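Local atomic coordinates of uncharacterized protein (Bacteroides vulgatus, PDB entry 4Q88), a protein that has no established function but belongs to glycoside hydrolase family 88 and probably acts as a hydrolase. Residues C352-V355 / R356-Q359; L17-I20 / H21-N24; Y187-D190 / A191-Y195; W139-V142 / D143-Y146. All blocks are in the same frame, centred on the assembly; numbering follows the deposited sequence.

Interaction 1. Residues C352-V355 / R356-Q359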
loop_
_atom_site.group_PDB
_atom_site.type_symbol
_atom_site.label_atom_id
_atom_site.label_comp_id
_atom_site.label_asym_id
_atom_site.label_seq_id
_atom_site.Cartn_x
_atom_site.Cartn_y
_atom_site.Cartn_z
ATOM N N CYS A 352 12.451 -5.520 1.192
ATOM C CA CYS A 352 12.419 -6.837 0.500
ATOM C C CYS A 352 12.752 -6.672 -0.984
ATOM O O CYS A 352 13.564 -7.436 -1.572
ATOM C CB CYS A 352 11.084 -7.520 0.650
ATOM S SG CYS A 352 10.760 -8.117 2.300
ATOM N N GLU A 353 12.117 -5.696 -1.617
ATOM C CA GLU A 353 12.383 -5.459 -3.027
ATOM C C GLU A 353 13.821 -4.986 -3.296
ATOM O O GLU A 353 14.354 -5.248 -4.378
ATOM C CB GLU A 353 11.336 -4.494 -3.627
ATOM C CG GLU A 353 11.087 -4.687 -5.126
ATOM C CD GLU A 353 10.564 -6.057 -5.588
ATOM O OE1 GLU A 353 10.936 -6.447 -6.695
ATOM O OE2 GLU A 353 9.762 -6.733 -4.905
ATOM N N ARG A 354 14.426 -4.293 -2.338
ATOM C CA ARG A 354 15.814 -3.911 -2.437
ATOM C C ARG A 354 16.746 -5.142 -2.483
ATOM O O ARG A 354 17.698 -5.162 -3.259
ATOM C CB ARG A 354 16.219 -3.037 -1.286
ATOM C CG ARG A 354 17.652 -2.517 -1.336
ATOM C CD ARG A 354 17.882 -1.591 -2.527
ATOM N NE ARG A 354 19.228 -1.038 -2.450
ATOM C CZ ARG A 354 19.788 -0.196 -3.301
ATOM N NH1 ARG A 354 19.161 0.289 -4.361
ATOM N NH2 ARG A 354 21.018 0.181 -3.047
ATOM N N VAL A 355 16.445 -6.145 -1.667
ATOM C CA VAL A 355 17.194 -7.422 -1.724
ATOM C C VAL A 355 17.083 -7.999 -3.132
ATOM O O VAL A 355 18.105 -8.399 -3.732
ATOM C CB VAL A 355 16.684 -8.440 -0.678
ATOM C CG1 VAL A 355 17.375 -9.798 -0.888
ATOM C CG2 VAL A 355 16.927 -7.930 0.702
ATOM N N ARG A 356 15.875 -8.008 -3.720
ATOM C CA ARG A 356 15.696 -8.547 -5.031
ATOM C C ARG A 356 16.433 -7.734 -6.088
ATOM O O ARG A 356 16.889 -8.260 -7.072
ATOM C CB ARG A 356 14.223 -8.738 -5.389
ATOM C CG ARG A 356 13.408 -9.530 -4.381
ATOM C CD ARG A 356 12.028 -9.836 -4.942
ATOM N NE ARG A 356 11.200 -10.602 -3.997
ATOM C CZ ARG A 356 11.299 -11.921 -3.797
ATOM N NH1 ARG A 356 12.166 -12.623 -4.506
ATOM N NH2 ARG A 356 10.514 -12.545 -2.906
ATOM N N PHE A 357 16.552 -6.435 -5.892
ATOM C CA PHE A 357 17.295 -5.561 -6.822
ATOM C C PHE A 357 18.815 -5.811 -6.759
ATOM O O PHE A 357 19.503 -5.583 -7.735
ATOM C CB PHE A 357 16.923 -4.101 -6.426
ATOM C CG PHE A 357 17.675 -3.030 -7.135
ATOM C CD1 PHE A 357 17.168 -2.465 -8.307
ATOM C CD2 PHE A 357 18.854 -2.524 -6.612
ATOM C CE1 PHE A 357 17.847 -1.443 -8.959
ATOM C CE2 PHE A 357 19.548 -1.516 -7.269
ATOM C CZ PHE A 357 19.035 -0.960 -8.433
ATOM N N LEU A 358 19.329 -6.269 -5.623
ATOM C CA LEU A 358 20.760 -6.455 -5.450
ATOM C C LEU A 358 21.173 -7.770 -6.096
ATOM O O LEU A 358 22.337 -8.029 -6.286
ATOM C CB LEU A 358 21.162 -6.431 -3.983
ATOM C CG LEU A 358 21.100 -5.039 -3.355
ATOM C CD1 LEU A 358 21.764 -5.115 -1.987
ATOM C CD2 LEU A 358 21.790 -3.973 -4.185
ATOM N N GLN A 359 20.170 -8.568 -6.420
ATOM C CA GLN A 359 20.225 -9.682 -7.372
ATOM C C GLN A 359 19.905 -10.851 -6.470
ATOM O O GLN A 359 18.730 -11.214 -6.292
ATOM C CB GLN A 359 21.573 -9.814 -8.126
ATOM C CG GLN A 359 21.790 -11.138 -8.870
ATOM C CD GLN A 359 21.408 -11.136 -10.357
ATOM O OE1 GLN A 359 20.224 -11.059 -10.727
ATOM N NE2 GLN A 359 22.413 -11.279 -11.217
ATOM O OXT GLN A 359 20.811 -11.389 -5.832
HETATM O O HOH W 1 10.117 -8.411 -2.660
HETATM O O HOH W 2 20.137 -10.121 -3.251
#
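Arg354 and Phe357 meet on one side of the last turns of helix 341-358. The arginine CB points away from the following turn. CG stands opposite the residue's own N (chi1 -177°), and the chain bends at chi2 (64°). Its tip thereby comes down the helix toward Phe357 and Leu358. CD is the first atom near a partner, 4.3 Å from Phe357 CD2. NE follows, with Leu358 CD2 at 4.3 Å. That methyl lies over one guanidinium face, offset toward the rim. CZ passes Phe357 CD2 at 4.2 Å. NH1 comes closer, 3.4 Å from Phe357 CE2. Guanidinium and ring planes are only 11° apart, but the approach is oblique. The charge itself is met elsewhere: NH1 pairs with Glu301 and NH2 with Glu11. Replacing Arg354 by an alanine would probably leave both glutamates without this positive mate and strip Phe357 and Leu358 of a packing partner. Round the helix, one water lies 2.8 Å from Glu353 OE2 and links it to Arg356 NE, while Glu353 OE1 bonds Asn287. The backbone runs regularly from Phe357 N to Glu353 O (2.9 Å). Toward the end, Leu358 N is shared between Val355 O (3.1 Å) and, weakly, Arg354 O. Val355 and Leu358 rest on Leu16 of helix 13-30. Cys352 packs on helix 39-55, Glu353 and Phe357 on helix 272-287, and Arg354 and Phe357 on helix 293-311.

Interaction 2. Residues L17-I20 / H21-N24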
loop_
_atom_site.group_PDB
_atom_site.type_symbol
_atom_site.label_atom_id
_atom_site.label_comp_id
_atom_site.label_asym_id
_atom_site.label_seq_id
_atom_site.Cartn_x
_atom_site.Cartn_y
_atom_site.Cartn_z
ATOM N N LEU A 17 19.286 -8.207 4.733
ATOM C CA LEU A 17 18.530 -9.166 5.493
ATOM C C LEU A 17 18.640 -8.889 6.980
ATOM O O LEU A 17 17.659 -9.052 7.715
ATOM C CB LEU A 17 18.961 -10.616 5.155
ATOM C CG LEU A 17 18.487 -11.014 3.767
ATOM C CD1 LEU A 17 19.225 -12.269 3.288
ATOM C CD2 LEU A 17 16.979 -11.231 3.693
ATOM N N GLU A 18 19.825 -8.486 7.450
ATOM C CA GLU A 18 19.967 -8.095 8.853
ATOM C C GLU A 18 18.960 -6.985 9.237
ATOM O O GLU A 18 18.347 -7.018 10.312
ATOM C CB GLU A 18 21.401 -7.617 9.149
ATOM C CG GLU A 18 21.623 -7.315 10.616
ATOM C CD GLU A 18 21.137 -5.923 11.027
ATOM O OE1 GLU A 18 21.268 -4.961 10.233
ATOM O OE2 GLU A 18 20.644 -5.774 12.169
ATOM N N ILE A 19 18.838 -6.000 8.363
ATOM C CA ILE A 19 17.871 -4.889 8.553
ATOM C C ILE A 19 16.443 -5.411 8.601
ATOM O O ILE A 19 15.696 -5.100 9.534
ATOM C CB ILE A 19 18.013 -3.832 7.452
ATOM C CG1 ILE A 19 19.345 -3.076 7.654
ATOM C CG2 ILE A 19 16.823 -2.871 7.489
ATOM C CD1 ILE A 19 19.760 -2.188 6.503
ATOM N N ILE A 20 16.094 -6.249 7.615
ATOM C CA ILE A 20 14.755 -6.805 7.531
ATOM C C ILE A 20 14.421 -7.560 8.804
ATOM O O ILE A 20 13.374 -7.350 9.428
ATOM C CB ILE A 20 14.621 -7.670 6.267
ATOM C CG1 ILE A 20 14.609 -6.755 5.036
ATOM C CG2 ILE A 20 13.349 -8.483 6.289
ATOM C CD1 ILE A 20 14.690 -7.503 3.726
ATOM N N HIS A 21 15.325 -8.426 9.225
ATOM C CA HIS A 21 15.046 -9.195 10.419
ATOM C C HIS A 21 15.035 -8.326 11.692
ATOM O O HIS A 21 14.215 -8.560 12.560
ATOM C CB HIS A 21 16.032 -10.353 10.541
ATOM C CG HIS A 21 15.848 -11.403 9.510
ATOM N ND1 HIS A 21 14.687 -12.129 9.396
ATOM C CD2 HIS A 21 16.681 -11.878 8.559
ATOM C CE1 HIS A 21 14.819 -13.023 8.433
ATOM N NE2 HIS A 21 16.002 -12.864 7.883
ATOM N N ARG A 22 15.929 -7.334 11.790
ATOM C CA ARG A 22 15.945 -6.409 12.934
ATOM C C ARG A 22 14.590 -5.724 13.098
ATOM O O ARG A 22 13.963 -5.741 14.169
ATOM C CB ARG A 22 17.037 -5.359 12.755
ATOM C CG ARG A 22 17.215 -4.513 13.990
ATOM C CD ARG A 22 18.045 -3.264 13.805
ATOM N NE ARG A 22 19.062 -3.304 12.758
ATOM C CZ ARG A 22 19.548 -2.214 12.172
ATOM N NH1 ARG A 22 19.121 -0.998 12.517
ATOM N NH2 ARG A 22 20.434 -2.325 11.200
ATOM N N VAL A 23 14.101 -5.156 11.994
ATOM C CA VAL A 23 12.803 -4.443 11.989
ATOM C C VAL A 23 11.634 -5.359 12.287
ATOM O O VAL A 23 10.783 -5.032 13.120
ATOM C CB VAL A 23 12.583 -3.719 10.639
ATOM C CG1 VAL A 23 11.176 -3.141 10.507
ATOM C CG2 VAL A 23 13.643 -2.658 10.437
ATOM N N ASN A 24 11.612 -6.526 11.646
ATOM C CA ASN A 24 10.469 -7.398 11.785
ATOM C C ASN A 24 10.455 -8.069 13.150
ATOM O O ASN A 24 9.385 -8.228 13.737
ATOM C CB ASN A 24 10.372 -8.432 10.658
ATOM C CG ASN A 24 8.925 -8.729 10.275
ATOM O OD1 ASN A 24 8.025 -7.885 10.474
ATOM N ND2 ASN A 24 8.677 -9.929 9.761
#
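His21, Arg22, Val23 and Asn24 each give their backbone N-H to the carbonyl four residues earlier, on Leu17 to Ile20, in a regular run of alpha-helical bonds. This is part of helix 13-30 in the alpha/alpha fold of the six-hairpin glycosidases. Its side-chain motif is an i to i+4 salt bridge between Glu18 and Arg22. The arginine grips side-on: NE and NH2 each take one carboxylate oxygen. Carboxylate and guanidinium are nearly coplanar. The two N-H bonds hold both groups against rotation. Glu18 reaches its partner by bending at chi2 (-82°). Arg22 bends at chi3 (-28°), well off a staggered value, which the paired bonds probably repay. The remaining nitrogen, NH1, makes weak bonds to the carbonyls of Gln313 and Ala314. These give the guanidinium a second, looser set of partners.

His21 folds its ring back along the helix. CD2 lies 3.1 Å from Leu17 O, a carbonyl that also takes the backbone N-H of His21. ND1 bonds Tyr60 OH, which fixes the ring. On the buried side, Ile19 CG2 and Val23 CG2 are 4.3 Å apart. Ile20 packs on Val51 and Leu54 of helix 39-55 and on Ala351 of helix 341-358. Asn24 bonds Tyr44 and Asn48. In the bridge, Arg22 NH2 meets the syn lone pair of Glu18 OE1 at 2.9 Å, almost straight at 177°.

Interaction 3. Residues Y187-D190 / A191-Y195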
loop_
_atom_site.group_PDB
_atom_site.type_symbol
_atom_site.label_atom_id
_atom_site.label_comp_id
_atom_site.label_asym_id
_atom_site.label_seq_id
_atom_site.Cartn_x
_atom_site.Cartn_y
_atom_site.Cartn_z
ATOM N N TYR A 187 -2.634 11.366 -8.288
ATOM C CA TYR A 187 -3.924 11.339 -7.662
ATOM C C TYR A 187 -4.012 12.332 -6.498
ATOM O O TYR A 187 -3.103 12.397 -5.627
ATOM C CB TYR A 187 -4.237 9.980 -7.045
ATOM C CG TYR A 187 -4.475 8.892 -8.071
ATOM C CD1 TYR A 187 -3.442 8.141 -8.561
ATOM C CD2 TYR A 187 -5.747 8.608 -8.498
ATOM C CE1 TYR A 187 -3.680 7.147 -9.507
ATOM C CE2 TYR A 187 -6.014 7.608 -9.392
ATOM C CZ TYR A 187 -4.974 6.884 -9.906
ATOM O OH TYR A 187 -5.240 5.909 -10.839
ATOM N N TYR A 188 -5.127 13.070 -6.463
ATOM C CA TYR A 188 -5.576 13.783 -5.270
ATOM C C TYR A 188 -6.083 12.739 -4.276
ATOM O O TYR A 188 -6.546 11.641 -4.662
ATOM C CB TYR A 188 -6.708 14.758 -5.577
ATOM C CG TYR A 188 -6.289 15.847 -6.552
ATOM C CD1 TYR A 188 -5.490 16.922 -6.115
ATOM C CD2 TYR A 188 -6.684 15.827 -7.870
ATOM C CE1 TYR A 188 -5.071 17.913 -6.998
ATOM C CE2 TYR A 188 -6.277 16.825 -8.760
ATOM C CZ TYR A 188 -5.480 17.870 -8.306
ATOM O OH TYR A 188 -5.061 18.866 -9.203
ATOM N N ARG A 189 -5.972 13.068 -3.009
ATOM C CA ARG A 189 -6.305 12.053 -2.014
ATOM C C ARG A 189 -7.789 11.719 -1.850
ATOM O O ARG A 189 -8.104 10.619 -1.430
ATOM C CB ARG A 189 -5.629 12.298 -0.701
ATOM C CG ARG A 189 -6.258 13.352 0.156
ATOM C CD ARG A 189 -5.580 13.448 1.511
ATOM N NE ARG A 189 -5.913 12.358 2.453
ATOM C CZ ARG A 189 -5.567 12.381 3.740
ATOM N NH1 ARG A 189 -4.902 13.445 4.238
ATOM N NH2 ARG A 189 -5.867 11.363 4.545
ATOM N N ASP A 190 -8.680 12.658 -2.171
ATOM C CA ASP A 190 -10.121 12.408 -2.211
ATOM C C ASP A 190 -10.756 13.647 -2.861
ATOM O O ASP A 190 -10.039 14.609 -3.233
ATOM C CB ASP A 190 -10.708 12.096 -0.817
ATOM C CG ASP A 190 -10.577 13.269 0.173
ATOM O OD1 ASP A 190 -10.876 14.438 -0.199
ATOM O OD2 ASP A 190 -10.138 12.990 1.315
ATOM N N ALA A 191 -12.075 13.639 -2.983
ATOM C CA ALA A 191 -12.762 14.734 -3.692
ATOM C C ALA A 191 -12.640 16.151 -3.128
ATOM O O ALA A 191 -13.011 17.119 -3.817
ATOM C CB ALA A 191 -14.243 14.388 -3.857
ATOM N N LYS A 192 -12.135 16.307 -1.925
ATOM C CA LYS A 192 -11.957 17.650 -1.361
ATOM C C LYS A 192 -10.752 18.361 -1.923
ATOM O O LYS A 192 -10.726 19.612 -1.864
ATOM C CB LYS A 192 -11.833 17.599 0.144
ATOM C CG LYS A 192 -13.093 17.059 0.805
ATOM C CD LYS A 192 -13.062 17.232 2.324
ATOM C CE LYS A 192 -11.688 17.076 2.956
ATOM N NZ LYS A 192 -11.757 17.091 4.450
ATOM N N TYR A 193 -9.809 17.605 -2.516
ATOM C CA TYR A 193 -8.505 18.142 -2.859
ATOM C C TYR A 193 -8.222 18.658 -4.272
ATOM O O TYR A 193 -7.233 19.352 -4.462
ATOM C CB TYR A 193 -7.423 17.175 -2.375
ATOM C CG TYR A 193 -7.359 17.092 -0.907
ATOM C CD1 TYR A 193 -8.167 16.213 -0.204
ATOM C CD2 TYR A 193 -6.505 17.931 -0.179
ATOM C CE1 TYR A 193 -8.156 16.163 1.177
ATOM C CE2 TYR A 193 -6.489 17.909 1.218
ATOM C CZ TYR A 193 -7.299 17.010 1.886
ATOM O OH TYR A 193 -7.257 16.934 3.257
ATOM N N PRO A 194 -9.082 18.402 -5.274
ATOM C CA PRO A 194 -8.641 18.893 -6.596
ATOM C C PRO A 194 -8.473 20.416 -6.745
ATOM O O PRO A 194 -9.168 21.198 -6.087
ATOM C CB PRO A 194 -9.757 18.397 -7.551
ATOM C CG PRO A 194 -10.193 17.131 -6.899
ATOM C CD PRO A 194 -10.152 17.373 -5.416
ATOM N N TYR A 195 -7.543 20.784 -7.617
ATOM C CA TYR A 195 -7.240 22.144 -7.995
ATOM C C TYR A 195 -8.244 22.563 -9.099
ATOM O O TYR A 195 -8.638 21.715 -9.891
ATOM C CB TYR A 195 -5.842 22.146 -8.544
ATOM C CG TYR A 195 -5.217 23.491 -8.830
ATOM C CD1 TYR A 195 -5.373 24.091 -10.065
ATOM C CD2 TYR A 195 -4.392 24.133 -7.886
ATOM C CE1 TYR A 195 -4.783 25.306 -10.345
ATOM C CE2 TYR A 195 -3.818 25.370 -8.146
ATOM C CZ TYR A 195 -4.022 25.966 -9.393
ATOM O OH TYR A 195 -3.434 27.183 -9.668
HETATM O O HOH W 3 -7.812 19.443 -10.456
#
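Pro194 sits with CA squarely over the ring of Tyr188, 3.5 Å from its centroid. The line is 3° off the ring normal, so this is a CH-pi contact at the very centre of the face. Pro194 CG adds a touch on Tyr188 CD2 at 3.9 Å. Beyond them, Tyr188 OH reaches Tyr195 CB at 3.4 Å. One water joins that hydroxyl to Tyr195 O.

Asp190 shapes the bend between these residues. Its O accepts the N-H of Tyr193 at 3.1 Å, closing a type I beta turn. Its OD1 takes the N-H of Lys192 at 2.8 Å, an Asx turn. With chi1 at 63°, the carboxylate is folded back over the chain to reach that N-H. The same OD1 lies at the edge of the Tyr193 ring, 3.2 Å from CD1. Arg189 is modelled in two conformers. In one of them it runs alongside Tyr193 with CD over the ring face, so this contact is tentative.

Outside the turn, Tyr188 stacks with Phe207, and His198 meets Tyr193 edge-to-face. The loop after strand 186-187 is therefore set among aromatic groups. Asp190 sets the path of the backbone by two polar bonds, and the Pro194 C-H over Tyr188 adds a mainly dispersive contact. Neither relies on a salt bridge across the turn.

Interaction 4. Residues W139-V142 / D143-Y146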
loop_
_atom_site.group_PDB
_atom_site.type_symbol
_atom_site.label_atom_id
_atom_site.label_comp_id
_atom_site.label_asym_id
_atom_site.label_seq_id
_atom_site.Cartn_x
_atom_site.Cartn_y
_atom_site.Cartn_z
ATOM N N TRP A 139 -14.348 3.041 -4.101
ATOM C CA TRP A 139 -12.939 3.412 -3.855
ATOM C C TRP A 139 -12.900 4.939 -4.022
ATOM O O TRP A 139 -12.334 5.495 -4.966
ATOM C CB TRP A 139 -12.023 2.693 -4.880
ATOM C CG TRP A 139 -12.038 1.228 -4.744
ATOM C CD1 TRP A 139 -12.574 0.495 -3.711
ATOM C CD2 TRP A 139 -11.467 0.298 -5.646
ATOM N NE1 TRP A 139 -12.378 -0.843 -3.936
ATOM C CE2 TRP A 139 -11.719 -0.984 -5.133
ATOM C CE3 TRP A 139 -10.786 0.428 -6.875
ATOM C CZ2 TRP A 139 -11.275 -2.139 -5.760
ATOM C CZ3 TRP A 139 -10.388 -0.745 -7.526
ATOM C CH2 TRP A 139 -10.627 -1.993 -6.975
ATOM N N HIS A 140 -13.524 5.604 -3.071
ATOM C CA HIS A 140 -13.756 7.065 -3.113
ATOM C C HIS A 140 -12.653 7.881 -2.384
ATOM O O HIS A 140 -12.809 9.104 -2.162
ATOM C CB HIS A 140 -15.148 7.423 -2.464
ATOM C CG HIS A 140 -15.370 6.804 -1.109
ATOM N ND1 HIS A 140 -15.009 7.417 0.069
ATOM C CD2 HIS A 140 -15.928 5.624 -0.754
ATOM C CE1 HIS A 140 -15.300 6.624 1.090
ATOM N NE2 HIS A 140 -15.888 5.540 0.618
ATOM N N TRP A 141 -11.574 7.198 -1.981
ATOM C CA TRP A 141 -10.377 7.825 -1.381
ATOM C C TRP A 141 -9.178 7.083 -1.940
ATOM O O TRP A 141 -9.275 5.863 -2.199
ATOM C CB TRP A 141 -10.476 7.887 0.155
ATOM C CG TRP A 141 -10.181 6.642 0.868
ATOM C CD1 TRP A 141 -9.089 6.408 1.650
ATOM C CD2 TRP A 141 -10.990 5.446 0.928
ATOM N NE1 TRP A 141 -9.149 5.114 2.175
ATOM C CE2 TRP A 141 -10.282 4.501 1.707
ATOM C CE3 TRP A 141 -12.196 5.057 0.336
ATOM C CZ2 TRP A 141 -10.748 3.211 1.922
ATOM C CZ3 TRP A 141 -12.647 3.764 0.530
ATOM C CH2 TRP A 141 -11.939 2.869 1.344
ATOM N N VAL A 142 -8.071 7.776 -2.205
ATOM C CA VAL A 142 -7.023 7.144 -3.012
ATOM C C VAL A 142 -6.391 5.921 -2.320
ATOM O O VAL A 142 -6.015 4.961 -2.990
ATOM C CB VAL A 142 -5.948 8.153 -3.449
ATOM C CG1 VAL A 142 -5.082 8.567 -2.273
ATOM C CG2 VAL A 142 -5.056 7.559 -4.545
ATOM N N ASP A 143 -6.360 5.930 -0.982
ATOM C CA ASP A 143 -5.721 4.858 -0.222
ATOM C C ASP A 143 -6.398 3.483 -0.528
ATOM O O ASP A 143 -5.780 2.422 -0.406
ATOM C CB ASP A 143 -5.752 5.068 1.281
ATOM C CG ASP A 143 -5.516 6.493 1.752
ATOM O OD1 ASP A 143 -5.842 7.476 1.075
ATOM O OD2 ASP A 143 -5.108 6.611 2.897
ATOM N N ALA A 144 -7.671 3.520 -0.923
ATOM C CA ALA A 144 -8.459 2.345 -1.254
ATOM C C ALA A 144 -7.795 1.525 -2.312
ATOM O O ALA A 144 -7.962 0.294 -2.340
ATOM C CB ALA A 144 -9.841 2.707 -1.755
ATOM N N LEU A 145 -7.066 2.173 -3.219
ATOM C CA LEU A 145 -6.380 1.390 -4.211
ATOM C C LEU A 145 -5.405 0.360 -3.648
ATOM O O LEU A 145 -5.314 -0.759 -4.175
ATOM C CB LEU A 145 -5.693 2.272 -5.269
ATOM C CG LEU A 145 -6.583 3.307 -5.990
ATOM C CD1 LEU A 145 -5.750 3.997 -7.075
ATOM C CD2 LEU A 145 -7.807 2.633 -6.606
ATOM N N TYR A 146 -4.591 0.717 -2.668
ATOM C CA TYR A 146 -3.753 -0.273 -2.060
ATOM C C TYR A 146 -4.591 -1.242 -1.246
ATOM O O TYR A 146 -4.290 -2.453 -1.222
ATOM C CB TYR A 146 -2.673 0.384 -1.182
ATOM C CG TYR A 146 -1.700 -0.620 -0.614
ATOM C CD1 TYR A 146 -1.984 -1.308 0.567
ATOM C CD2 TYR A 146 -0.518 -0.943 -1.280
ATOM C CE1 TYR A 146 -1.092 -2.277 1.044
ATOM C CE2 TYR A 146 0.363 -1.863 -0.798
ATOM C CZ TYR A 146 0.061 -2.570 0.346
ATOM O OH TYR A 146 0.967 -3.522 0.782
#
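Ala144 CB lies on one face of the Trp141 indole, 3.6 Å from the centroid of the six-membered ring. It stands 6° off the ring normal, a clear CH-pi contact. The indole also stacks with Phe97. Its CE3 in turn lies over the centre of the His140 ring. On the pyrrole side, Asp143 CB comes within 3.5 Å of Trp141 NE1. The two side chains cross at about a right angle, and the carboxylate plane is turned 41° from the indole. Trp139 flanks the alanine as well, with its CB 3.8 Å from Ala144 CB. Further out, Trp139 CE3 touches Leu145 CD2 at 3.7 Å, and Tyr171 meets the Trp139 ring edge-to-face.

Trp141 adopts chi1 79°, which folds its indole back over the turn it begins. That type I turn closes with Ala144 N on Trp141 O at 3.1 Å. The next bond, Leu145 N to Val142 O at 3.0 Å, leads into helix 144-159. Putting a serine at Trp141 would probably leave the Ala144 methyl without its aromatic cover and Phe97 without its stacking partner. Val142 and Leu145 pack on Ala215 of helix 209-225.

The contact is buried and largely apolar. Two indoles and a small methyl provide close dispersion contacts, and the two backbone bonds satisfy the N-H groups of Ala144 and Leu145.

The four contacts form two touching pairs. Interaction 1 lies on the C-terminal helix 341-358 and interaction 2 on helix 13-30, and the two helices pack together here. Their centres are 14 Å apart, and Val355 CG2 meets Ile20 CD1 at 3.8 Å. Interactions 3 and 4 have centres 12 Å apart. There Arg189 O lies 2.9 Å from Val142 N, a probable hydrogen bond, and Tyr187 CB packs on Val142 CG2. The pairs lie on opposite sides of the chain's centre, with interactions 2 and 3 about 36 Å apart between centres. Interaction 4 is the most central, about 10 Å from that centre. No substrate site is established here, so none of these contacts is placed in one.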